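Local coordinates for protein diaminopimelate decarboxylase (Methanocaldococcus jannaschii, PDB 1TWI) that catalyses the pyridoxal-phosphate-dependent decarboxylation of meso-diaminopimelate to L-lysine, the last step of lysine biosynthesis, at residues 315-325 / 351-362; 296-307 / 375-386. All coordinates share one frame; numbering follows the deposited sequence.

Interaction 1: 315-325 / 351-362. With PLP (pyridoxal-5'-phosphate), chain F.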
loop_
_atom_site.group_PDB
_atom_site.type_symbol
_atom_site.label_atom_id
_atom_site.label_comp_id
_atom_site.label_asym_id
_atom_site.label_seq_id
_atom_site.Cartn_x
_atom_site.Cartn_y
_atom_site.Cartn_z
ATOM N N THR A 315 -14.100 20.150 -12.226
ATOM C CA THR A 315 -12.782 19.871 -12.749
ATOM C C THR A 315 -12.760 18.999 -13.971
ATOM O O THR A 315 -13.706 18.251 -14.252
ATOM C CB THR A 315 -11.802 19.290 -11.632
ATOM O OG1 THR A 315 -11.391 17.960 -11.954
ATOM C CG2 THR A 315 -12.448 19.293 -10.279
ATOM N N LYS A 316 -11.715 19.179 -14.768
ATOM C CA LYS A 316 -11.584 18.341 -15.946
ATOM C C LYS A 316 -10.610 17.226 -15.539
ATOM O O LYS A 316 -9.452 17.463 -15.176
ATOM C CB LYS A 316 -11.053 19.120 -17.150
ATOM C CG LYS A 316 -11.014 18.283 -18.422
ATOM C CD LYS A 316 -10.805 19.222 -19.626
ATOM C CE LYS A 316 -10.445 18.424 -20.866
ATOM N NZ LYS A 316 -10.565 19.177 -22.157
ATOM N N TRP A 317 -11.141 16.010 -15.541
ATOM C CA TRP A 317 -10.372 14.836 -15.150
ATOM C C TRP A 317 -9.829 14.118 -16.361
ATOM O O TRP A 317 -10.513 13.982 -17.374
ATOM C CB TRP A 317 -11.244 13.844 -14.408
ATOM C CG TRP A 317 -11.683 14.260 -13.061
ATOM C CD1 TRP A 317 -12.886 14.854 -12.701
ATOM C CD2 TRP A 317 -10.928 14.132 -11.863
ATOM N NE1 TRP A 317 -12.880 15.103 -11.341
ATOM C CE2 TRP A 317 -11.689 14.668 -10.819
ATOM C CE3 TRP A 317 -9.669 13.606 -11.574
ATOM C CZ2 TRP A 317 -11.223 14.696 -9.508
ATOM C CZ3 TRP A 317 -9.215 13.633 -10.289
ATOM C CH2 TRP A 317 -9.980 14.168 -9.274
ATOM N N VAL A 318 -8.608 13.637 -16.214
ATOM C CA VAL A 318 -7.893 12.882 -17.232
ATOM C C VAL A 318 -7.658 11.516 -16.536
ATOM O O VAL A 318 -7.062 11.470 -15.457
ATOM C CB VAL A 318 -6.563 13.657 -17.549
ATOM C CG1 VAL A 318 -5.583 12.768 -18.246
ATOM C CG2 VAL A 318 -6.908 14.875 -18.451
ATOM N N MET A 319 -8.168 10.420 -17.120
ATOM C CA MET A 319 -8.043 9.104 -16.488
ATOM C C MET A 319 -6.980 8.281 -17.183
ATOM O O MET A 319 -7.068 8.046 -18.381
ATOM C CB MET A 319 -9.370 8.329 -16.572
ATOM C CG MET A 319 -10.652 9.167 -16.271
ATOM S SD MET A 319 -10.620 9.850 -14.614
ATOM C CE MET A 319 -12.442 10.233 -14.366
ATOM N N ILE A 320 -5.986 7.822 -16.423
ATOM C CA ILE A 320 -4.928 7.033 -17.017
ATOM C C ILE A 320 -4.862 5.588 -16.520
ATOM O O ILE A 320 -5.476 5.248 -15.489
ATOM C CB ILE A 320 -3.528 7.721 -16.810
ATOM C CG1 ILE A 320 -3.229 7.882 -15.308
ATOM C CG2 ILE A 320 -3.507 9.144 -17.531
ATOM C CD1 ILE A 320 -1.819 8.416 -15.087
ATOM N N ASP A 321 -4.113 4.732 -17.231
ATOM C CA ASP A 321 -4.035 3.338 -16.816
ATOM C C ASP A 321 -3.028 2.997 -15.717
ATOM O O ASP A 321 -2.885 1.828 -15.339
ATOM C CB ASP A 321 -3.926 2.385 -18.026
ATOM C CG ASP A 321 -2.743 2.662 -18.912
ATOM O OD1 ASP A 321 -1.770 3.346 -18.468
ATOM O OD2 ASP A 321 -2.788 2.173 -20.081
ATOM N N ALA A 322 -2.349 4.017 -15.210
ATOM C CA ALA A 322 -1.489 3.857 -14.040
ATOM C C ALA A 322 -2.433 4.149 -12.874
ATOM O O ALA A 322 -3.372 4.955 -12.997
ATOM C CB ALA A 322 -0.353 4.873 -14.028
ATOM N N GLY A 323 -2.166 3.560 -11.719
ATOM C CA GLY A 323 -3.061 3.776 -10.592
ATOM C C GLY A 323 -2.307 3.639 -9.285
ATOM O O GLY A 323 -1.143 3.237 -9.265
ATOM N N MET A 324 -2.968 3.949 -8.178
ATOM C CA MET A 324 -2.307 3.879 -6.883
ATOM C C MET A 324 -1.660 2.500 -6.578
ATOM O O MET A 324 -0.675 2.446 -5.836
ATOM C CB MET A 324 -3.293 4.256 -5.766
ATOM C CG MET A 324 -4.462 3.272 -5.599
ATOM S SD MET A 324 -5.578 3.796 -4.275
ATOM C CE MET A 324 -4.733 3.123 -2.784
ATOM N N ASN A 325 -2.208 1.404 -7.102
ATOM C CA ASN A 325 -1.585 0.090 -6.834
ATOM C C ASN A 325 -0.155 0.024 -7.514
ATOM O O ASN A 325 0.750 -0.730 -7.087
ATOM C CB ASN A 325 -2.489 -1.035 -7.386
ATOM C CG ASN A 325 -2.529 -1.035 -8.910
ATOM O OD1 ASN A 325 -3.098 -0.116 -9.549
ATOM N ND2 ASN A 325 -1.897 -2.050 -9.508
ATOM N N VAL A 351 -5.855 20.380 -15.539
ATOM C CA VAL A 351 -6.631 19.161 -15.314
ATOM C C VAL A 351 -6.156 18.436 -14.052
ATOM O O VAL A 351 -5.085 18.740 -13.532
ATOM C CB VAL A 351 -6.473 18.118 -16.486
ATOM C CG1 VAL A 351 -6.970 18.670 -17.815
ATOM C CG2 VAL A 351 -5.001 17.699 -16.611
ATOM N N SER A 352 -6.957 17.478 -13.580
ATOM C CA SER A 352 -6.592 16.638 -12.433
ATOM C C SER A 352 -6.400 15.235 -13.058
ATOM O O SER A 352 -7.092 14.862 -13.998
ATOM C CB SER A 352 -7.697 16.657 -11.384
ATOM O OG SER A 352 -7.761 17.946 -10.758
ATOM N N ILE A 353 -5.426 14.480 -12.572
ATOM C CA ILE A 353 -5.092 13.197 -13.200
ATOM C C ILE A 353 -5.385 12.061 -12.231
ATOM O O ILE A 353 -4.874 12.069 -11.121
ATOM C CB ILE A 353 -3.552 13.095 -13.540
ATOM C CG1 ILE A 353 -3.105 14.164 -14.584
ATOM C CG2 ILE A 353 -3.263 11.763 -14.197
ATOM C CD1 ILE A 353 -2.709 15.465 -14.009
ATOM N N ALA A 354 -6.163 11.086 -12.660
ATOM C CA ALA A 354 -6.509 9.951 -11.779
ATOM C C ALA A 354 -6.297 8.583 -12.411
ATOM O O ALA A 354 -6.353 8.441 -13.638
ATOM C CB ALA A 354 -8.003 10.056 -11.387
ATOM N N GLY A 355 -6.119 7.572 -11.548
ATOM C CA GLY A 355 -6.005 6.206 -12.022
ATOM C C GLY A 355 -7.434 5.654 -12.011
ATOM O O GLY A 355 -8.382 6.392 -11.729
ATOM N N GLY A 356 -7.607 4.369 -12.311
ATOM C CA GLY A 356 -8.954 3.815 -12.331
ATOM C C GLY A 356 -9.431 3.010 -11.108
ATOM O O GLY A 356 -10.438 2.283 -11.201
ATOM N N LEU A 357 -8.754 3.132 -9.970
ATOM C CA LEU A 357 -9.180 2.348 -8.815
ATOM C C LEU A 357 -10.332 3.048 -8.099
ATOM O O LEU A 357 -10.477 4.289 -8.198
ATOM C CB LEU A 357 -7.996 2.105 -7.839
ATOM C CG LEU A 357 -6.961 1.055 -8.342
ATOM C CD1 LEU A 357 -5.965 1.711 -9.361
ATOM C CD2 LEU A 357 -6.135 0.527 -7.105
ATOM N N CYS A 358 -11.115 2.250 -7.349
ATOM C CA CYS A 358 -12.298 2.711 -6.578
ATOM C C CYS A 358 -12.031 3.702 -5.478
ATOM O O CYS A 358 -12.977 4.239 -4.908
ATOM C CB CYS A 358 -12.953 1.562 -5.832
ATOM S SG CYS A 358 -11.806 0.818 -4.563
ATOM N N GLU A 359 -10.773 3.895 -5.149
ATOM C CA GLU A 359 -10.333 4.738 -4.051
ATOM C C GLU A 359 -10.358 6.221 -4.438
ATOM O O GLU A 359 -9.795 6.618 -5.458
ATOM C CB GLU A 359 -8.896 4.302 -3.665
ATOM C CG GLU A 359 -8.567 4.113 -2.206
ATOM C CD GLU A 359 -9.718 3.601 -1.437
ATOM O OE1 GLU A 359 -10.433 4.444 -0.886
ATOM O OE2 GLU A 359 -9.940 2.376 -1.396
ATOM N N SER A 360 -11.011 7.029 -3.603
ATOM C CA SER A 360 -11.122 8.434 -3.873
ATOM C C SER A 360 -9.758 9.077 -3.921
ATOM O O SER A 360 -9.523 10.010 -4.687
ATOM C CB SER A 360 -11.967 9.116 -2.810
ATOM O OG SER A 360 -12.743 10.088 -3.464
ATOM N N SER A 361 -8.844 8.526 -3.137
ATOM C CA SER A 361 -7.495 9.008 -3.054
ATOM C C SER A 361 -6.620 8.546 -4.235
ATOM O O SER A 361 -5.450 8.894 -4.245
ATOM C CB SER A 361 -6.872 8.480 -1.795
ATOM O OG SER A 361 -6.828 7.057 -1.908
ATOM N N ASP A 362 -7.159 7.724 -5.160
ATOM C CA ASP A 362 -6.377 7.289 -6.323
ATOM C C ASP A 362 -6.388 8.433 -7.380
ATOM O O ASP A 362 -7.033 8.360 -8.430
ATOM C CB ASP A 362 -6.934 5.962 -6.922
ATOM C CG ASP A 362 -6.276 5.612 -8.268
ATOM O OD1 ASP A 362 -5.033 5.723 -8.388
ATOM O OD2 ASP A 362 -6.989 5.243 -9.209
HETATM N N1 PLP F . -19.225 0.009 -4.428
HETATM C C2 PLP F . -18.336 0.887 -4.963
HETATM C C2A PLP F . -18.788 1.535 -6.262
HETATM C C3 PLP F . -17.172 1.127 -4.250
HETATM O O3 PLP F . -16.285 1.994 -4.784
HETATM C C4 PLP F . -16.864 0.476 -3.072
HETATM C C4A PLP F . -15.526 0.796 -2.321
HETATM O O4A PLP F . -14.709 1.562 -2.903
HETATM C C5 PLP F . -17.829 -0.435 -2.523
HETATM C C6 PLP F . -18.956 -0.638 -3.264
HETATM C C5A PLP F . -17.715 -1.210 -1.260
HETATM O O4P PLP F . -17.633 -0.396 -0.081
HETATM P P PLP F . -17.656 -1.059 1.367
HETATM O O1P PLP F . -17.494 0.126 2.296
HETATM O O2P PLP F . -16.485 -2.021 1.389
HETATM O O3P PLP F . -18.955 -1.723 1.554
HETATM O O HOH W 1 -6.253 2.914 -14.298
#
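The backbone N of Met324 gives its hydrogen to Asp362, with N 2.7 Å from OD1. The bond is bent, its donor 46° above the carboxylate plane. Asp362 reaches this loop because its CG is turned away from its own backbone N (chi1 171°), and its carboxylate also forms a salt bridge with Lys179 of the second subunit. The Met324 side chain then continues over the second loop: CG packs 3.5 Å from Leu357 CD2, SD lies 3.4 Å from Glu359 CB, and the turn at chi3 (-84°) brings CE alongside Glu359 CG. Leu357 crosses Asn325 at about a right angle, its CD1 meeting Asn325 OD1 and, beside it, the CA of Gly323.

Upstream, strands 316-320 and 351-354 run parallel in the mixed sheet of the C-terminal beta domain of this decarboxylase family. Four nearly straight backbone bonds join them, beginning at Ser352 N to Lys316 O. On one face Ser352 CB sits over the six-membered ring of Trp317, 3.8 Å from its centroid, and Ala354 CB adds to the same patch. Where the strands part, a water donates to Ile320 O at 2.7 Å and weakly accepts from Gly356 N. The loop beyond carries Cys358, the predicted proton donor, whose CB is 3.4 Å from O4A of a cofactor held by the second subunit; Glu359, whose OE2 is hydrogen-bonded to Tyr395 OH, lines the lysine pocket.

Interaction 2: 296-307 / 375-386; sequences VATAGYLLGKVH and VGDVLAIFDVGA
Leu302 and Ile381 exchange a reciprocal pair of backbone hydrogen bonds, Leu302 N to Ile381 O at 2.9 Å and Ile381 N to Leu302 O at 2.8 Å. Gly304 and Leu379 repeat the pattern as the next hydrogen-bonded pair, and further along Val306 N reaches Asp377 O while Gly376 N returns to Val306 O. At the other end the chain leaves regular pairing: Val384 N approaches Gly300 O from 53° above the carbonyl plane, whereas Gly385 N meets a lone pair of Ala297 O, an oxygen that also accepts from Gly300 N. CA-H...O contacts lie between these bonds, as from Leu303 CA to Leu379 O at 3.2 Å.

Strands 300-307 and 378-382 are thus antiparallel neighbours in the C-terminal beta domain, while Arg293 and Tyr387, which bind pyridoxal phosphate, lie just beyond the ends at 296-299 and 383-386, near them in sequence and in space.

Among the rings, Tyr301 turns its edge to the face of Phe382 in a T-shaped stack, with planes at 79° and centroids 5.0 Å apart; Tyr301 CE2 stands over the centre of the Phe382 ring. Phe382 meets His338 edge-to-face as well.

The aliphatic contacts alternate between faces. With Tyr301 and Phe382 go Leu303 CD2 on Ala380 CB, 3.7 Å away, and Leu303 CB on Val378 CG1. On the other face Leu302 and Ile381 run alongside each other in the same direction, CD2 of Leu302 against CD1 of Ile381. In the loop after the strand, Val384 CG2, placed between its own backbone N and carbonyl carbon (chi1 -71° for CG1), presses close to the Gly300 carbonyl.

Of the polar side chains, Asp383 rests OD1 against CA and CG2 of Thr298, while its OD2 makes a salt bridge with Lys257.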
loop_
_atom_site.group_PDB
_atom_site.type_symbol
_atom_site.label_atom_id
_atom_site.label_comp_id
_atom_site.label_asym_id
_atom_site.label_seq_id
_atom_site.Cartn_x
_atom_site.Cartn_y
_atom_site.Cartn_z
ATOM N N VAL A 296 17.867 6.645 -6.046
ATOM C CA VAL A 296 17.047 6.170 -7.142
ATOM C C VAL A 296 15.791 6.921 -7.543
ATOM O O VAL A 296 15.300 6.715 -8.642
ATOM C CB VAL A 296 16.666 4.652 -6.910
ATOM C CG1 VAL A 296 17.968 3.807 -6.784
ATOM C CG2 VAL A 296 15.807 4.478 -5.586
ATOM N N ALA A 297 15.269 7.790 -6.680
ATOM C CA ALA A 297 14.014 8.432 -6.997
ATOM C C ALA A 297 13.965 9.156 -8.324
ATOM O O ALA A 297 13.037 8.931 -9.104
ATOM C CB ALA A 297 13.609 9.452 -5.846
ATOM N N THR A 298 14.939 10.039 -8.560
ATOM C CA THR A 298 14.931 10.845 -9.797
ATOM C C THR A 298 15.233 10.027 -11.062
ATOM O O THR A 298 15.149 10.553 -12.159
ATOM C CB THR A 298 15.985 12.004 -9.721
ATOM O OG1 THR A 298 17.269 11.459 -9.500
ATOM C CG2 THR A 298 15.647 12.963 -8.577
ATOM N N ALA A 299 15.618 8.753 -10.911
ATOM C CA ALA A 299 15.900 7.928 -12.078
ATOM C C ALA A 299 14.615 7.248 -12.621
ATOM O O ALA A 299 14.633 6.682 -13.729
ATOM C CB ALA A 299 16.943 6.814 -11.714
ATOM N N GLY A 300 13.535 7.311 -11.860
ATOM C CA GLY A 300 12.292 6.619 -12.263
ATOM C C GLY A 300 11.150 7.460 -12.780
ATOM O O GLY A 300 10.855 8.528 -12.221
ATOM N N TYR A 301 10.517 7.006 -13.865
ATOM C CA TYR A 301 9.385 7.731 -14.445
ATOM C C TYR A 301 8.304 6.699 -14.642
ATOM O O TYR A 301 8.618 5.581 -14.995
ATOM C CB TYR A 301 9.762 8.323 -15.815
ATOM C CG TYR A 301 10.930 9.303 -15.663
ATOM C CD1 TYR A 301 12.231 8.820 -15.560
ATOM C CD2 TYR A 301 10.708 10.706 -15.515
ATOM C CE1 TYR A 301 13.295 9.659 -15.300
ATOM C CE2 TYR A 301 11.795 11.591 -15.266
ATOM C CZ TYR A 301 13.079 11.042 -15.155
ATOM O OH TYR A 301 14.177 11.817 -14.837
ATOM N N LEU A 302 7.044 7.075 -14.398
ATOM C CA LEU A 302 5.937 6.151 -14.618
ATOM C C LEU A 302 5.052 6.687 -15.761
ATOM O O LEU A 302 4.498 7.803 -15.658
ATOM C CB LEU A 302 5.099 6.003 -13.340
ATOM C CG LEU A 302 3.838 5.111 -13.422
ATOM C CD1 LEU A 302 4.192 3.674 -13.863
ATOM C CD2 LEU A 302 3.173 5.126 -12.071
ATOM N N LEU A 303 4.927 5.890 -16.834
ATOM C CA LEU A 303 4.123 6.285 -17.990
ATOM C C LEU A 303 2.755 5.642 -17.898
ATOM O O LEU A 303 2.628 4.452 -17.593
ATOM C CB LEU A 303 4.809 5.820 -19.304
ATOM C CG LEU A 303 6.303 6.174 -19.391
ATOM C CD1 LEU A 303 6.923 5.688 -20.735
ATOM C CD2 LEU A 303 6.464 7.674 -19.233
ATOM N N GLY A 304 1.731 6.448 -18.123
ATOM C CA GLY A 304 0.364 5.970 -18.060
ATOM C C GLY A 304 -0.393 6.540 -19.256
ATOM O O GLY A 304 -0.306 7.734 -19.540
ATOM N N LYS A 305 -1.099 5.684 -19.970
ATOM C CA LYS A 305 -1.839 6.142 -21.094
ATOM C C LYS A 305 -3.218 6.653 -20.676
ATOM O O LYS A 305 -3.890 6.106 -19.751
ATOM C CB LYS A 305 -1.955 5.020 -22.137
ATOM C CG LYS A 305 -2.871 5.374 -23.342
ATOM C CD LYS A 305 -2.642 4.420 -24.577
ATOM C CE LYS A 305 -3.100 3.001 -24.311
ATOM N NZ LYS A 305 -2.983 2.200 -25.588
ATOM N N VAL A 306 -3.647 7.703 -21.368
ATOM C CA VAL A 306 -4.960 8.299 -21.129
ATOM C C VAL A 306 -6.062 7.531 -21.827
ATOM O O VAL A 306 -6.056 7.436 -23.067
ATOM C CB VAL A 306 -4.973 9.754 -21.641
ATOM C CG1 VAL A 306 -6.378 10.346 -21.462
ATOM C CG2 VAL A 306 -3.926 10.579 -20.812
ATOM N N HIS A 307 -7.015 6.988 -21.063
ATOM C CA HIS A 307 -8.104 6.246 -21.732
ATOM C C HIS A 307 -9.381 7.067 -21.792
ATOM O O HIS A 307 -10.204 6.844 -22.679
ATOM C CB HIS A 307 -8.361 4.899 -21.023
ATOM C CG HIS A 307 -7.249 3.925 -21.205
ATOM N ND1 HIS A 307 -7.319 2.873 -22.085
ATOM C CD2 HIS A 307 -6.002 3.876 -20.663
ATOM C CE1 HIS A 307 -6.171 2.212 -22.082
ATOM N NE2 HIS A 307 -5.353 2.804 -21.227
ATOM N N VAL A 375 -7.154 11.468 -25.570
ATOM C CA VAL A 375 -7.170 10.019 -25.287
ATOM C C VAL A 375 -6.067 9.452 -26.120
ATOM O O VAL A 375 -5.923 9.817 -27.308
ATOM C CB VAL A 375 -8.532 9.389 -25.717
ATOM C CG1 VAL A 375 -8.439 7.823 -25.768
ATOM C CG2 VAL A 375 -9.620 9.842 -24.743
ATOM N N GLY A 376 -5.258 8.567 -25.532
ATOM C CA GLY A 376 -4.177 7.961 -26.299
ATOM C C GLY A 376 -2.837 8.611 -25.993
ATOM O O GLY A 376 -1.766 8.067 -26.299
ATOM N N ASP A 377 -2.870 9.807 -25.401
ATOM C CA ASP A 377 -1.604 10.439 -25.043
ATOM C C ASP A 377 -1.046 9.621 -23.873
ATOM O O ASP A 377 -1.774 8.884 -23.211
ATOM C CB ASP A 377 -1.843 11.881 -24.549
ATOM C CG ASP A 377 -2.024 12.875 -25.698
ATOM O OD1 ASP A 377 -1.735 12.478 -26.856
ATOM O OD2 ASP A 377 -2.417 14.044 -25.421
ATOM N N VAL A 378 0.243 9.783 -23.641
ATOM C CA VAL A 378 0.953 9.098 -22.560
ATOM C C VAL A 378 1.428 10.198 -21.604
ATOM O O VAL A 378 2.054 11.174 -22.061
ATOM C CB VAL A 378 2.174 8.361 -23.129
ATOM C CG1 VAL A 378 2.992 7.693 -21.967
ATOM C CG2 VAL A 378 1.692 7.247 -24.173
ATOM N N LEU A 379 1.098 10.077 -20.314
ATOM C CA LEU A 379 1.567 11.050 -19.358
ATOM C C LEU A 379 2.758 10.414 -18.621
ATOM O O LEU A 379 2.790 9.185 -18.456
ATOM C CB LEU A 379 0.495 11.390 -18.309
ATOM C CG LEU A 379 -0.880 11.849 -18.790
ATOM C CD1 LEU A 379 -1.666 12.316 -17.568
ATOM C CD2 LEU A 379 -0.718 13.048 -19.784
ATOM N N ALA A 380 3.735 11.232 -18.204
ATOM C CA ALA A 380 4.860 10.740 -17.424
ATOM C C ALA A 380 4.781 11.364 -16.010
ATOM O O ALA A 380 4.670 12.622 -15.837
ATOM C CB ALA A 380 6.191 11.133 -18.096
ATOM N N ILE A 381 4.861 10.507 -14.999
ATOM C CA ILE A 381 4.836 10.973 -13.616
ATOM C C ILE A 381 6.280 10.834 -13.196
ATOM O O ILE A 381 6.861 9.727 -13.184
ATOM C CB ILE A 381 3.921 10.053 -12.762
ATOM C CG1 ILE A 381 2.476 10.123 -13.313
ATOM C CG2 ILE A 381 3.930 10.516 -11.256
ATOM C CD1 ILE A 381 1.599 8.815 -12.881
ATOM N N PHE A 382 6.875 11.961 -12.826
ATOM C CA PHE A 382 8.285 11.994 -12.439
ATOM C C PHE A 382 8.641 11.508 -11.045
ATOM O O PHE A 382 7.830 11.535 -10.139
ATOM C CB PHE A 382 8.826 13.430 -12.476
ATOM C CG PHE A 382 9.155 13.946 -13.864
ATOM C CD1 PHE A 382 8.341 13.614 -14.959
ATOM C CD2 PHE A 382 10.221 14.812 -14.048
ATOM C CE1 PHE A 382 8.598 14.168 -16.223
ATOM C CE2 PHE A 382 10.506 15.390 -15.316
ATOM C CZ PHE A 382 9.686 15.061 -16.393
ATOM N N ASP A 383 9.899 11.095 -10.915
ATOM C CA ASP A 383 10.514 10.820 -9.631
ATOM C C ASP A 383 9.821 9.691 -8.859
ATOM O O ASP A 383 9.478 9.834 -7.693
ATOM C CB ASP A 383 10.484 12.138 -8.843
ATOM C CG ASP A 383 11.220 13.267 -9.574
ATOM O OD1 ASP A 383 12.343 13.000 -10.070
ATOM O OD2 ASP A 383 10.703 14.408 -9.668
ATOM N N VAL A 384 9.637 8.572 -9.530
ATOM C CA VAL A 384 8.989 7.435 -8.893
ATOM C C VAL A 384 9.972 6.272 -8.732
ATOM O O VAL A 384 9.556 5.110 -8.571
ATOM C CB VAL A 384 7.832 6.968 -9.750
ATOM C CG1 VAL A 384 6.656 7.985 -9.715
ATOM C CG2 VAL A 384 8.346 6.739 -11.242
ATOM N N GLY A 385 11.280 6.544 -8.841
ATOM C CA GLY A 385 12.246 5.442 -8.678
ATOM C C GLY A 385 12.365 4.848 -7.267
ATOM O O GLY A 385 12.875 3.744 -7.088
ATOM N N ALA A 386 11.897 5.591 -6.270
ATOM C CA ALA A 386 11.968 5.185 -4.854
ATOM C C ALA A 386 10.559 5.116 -4.259
ATOM O O ALA A 386 9.769 6.017 -4.478
ATOM C CB ALA A 386 12.821 6.224 -4.045
#

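Both interactions are largely buried and belong to one mixed sheet, in which strand 316-320 of interaction 1 is the antiparallel neighbour of strand 300-311 of interaction 2. Asp321 ties them together, its carboxylate probably accepting from Lys305 N and His307 NE2, and the side chains of Val318 and Ile320 rest on Val306 and Leu379. Interaction 2 joins antiparallel strands nearer the centre of the chain, with backbone bonds and apolar side chains predominating; exposed residues occur at its 375-376 end. Interaction 1 pairs parallel strands, then opens into loops of mixed polar and apolar contacts bordering the second subunit, whose Lys179 NZ donates hydrogen bonds to Gly355 O and Leu357 O.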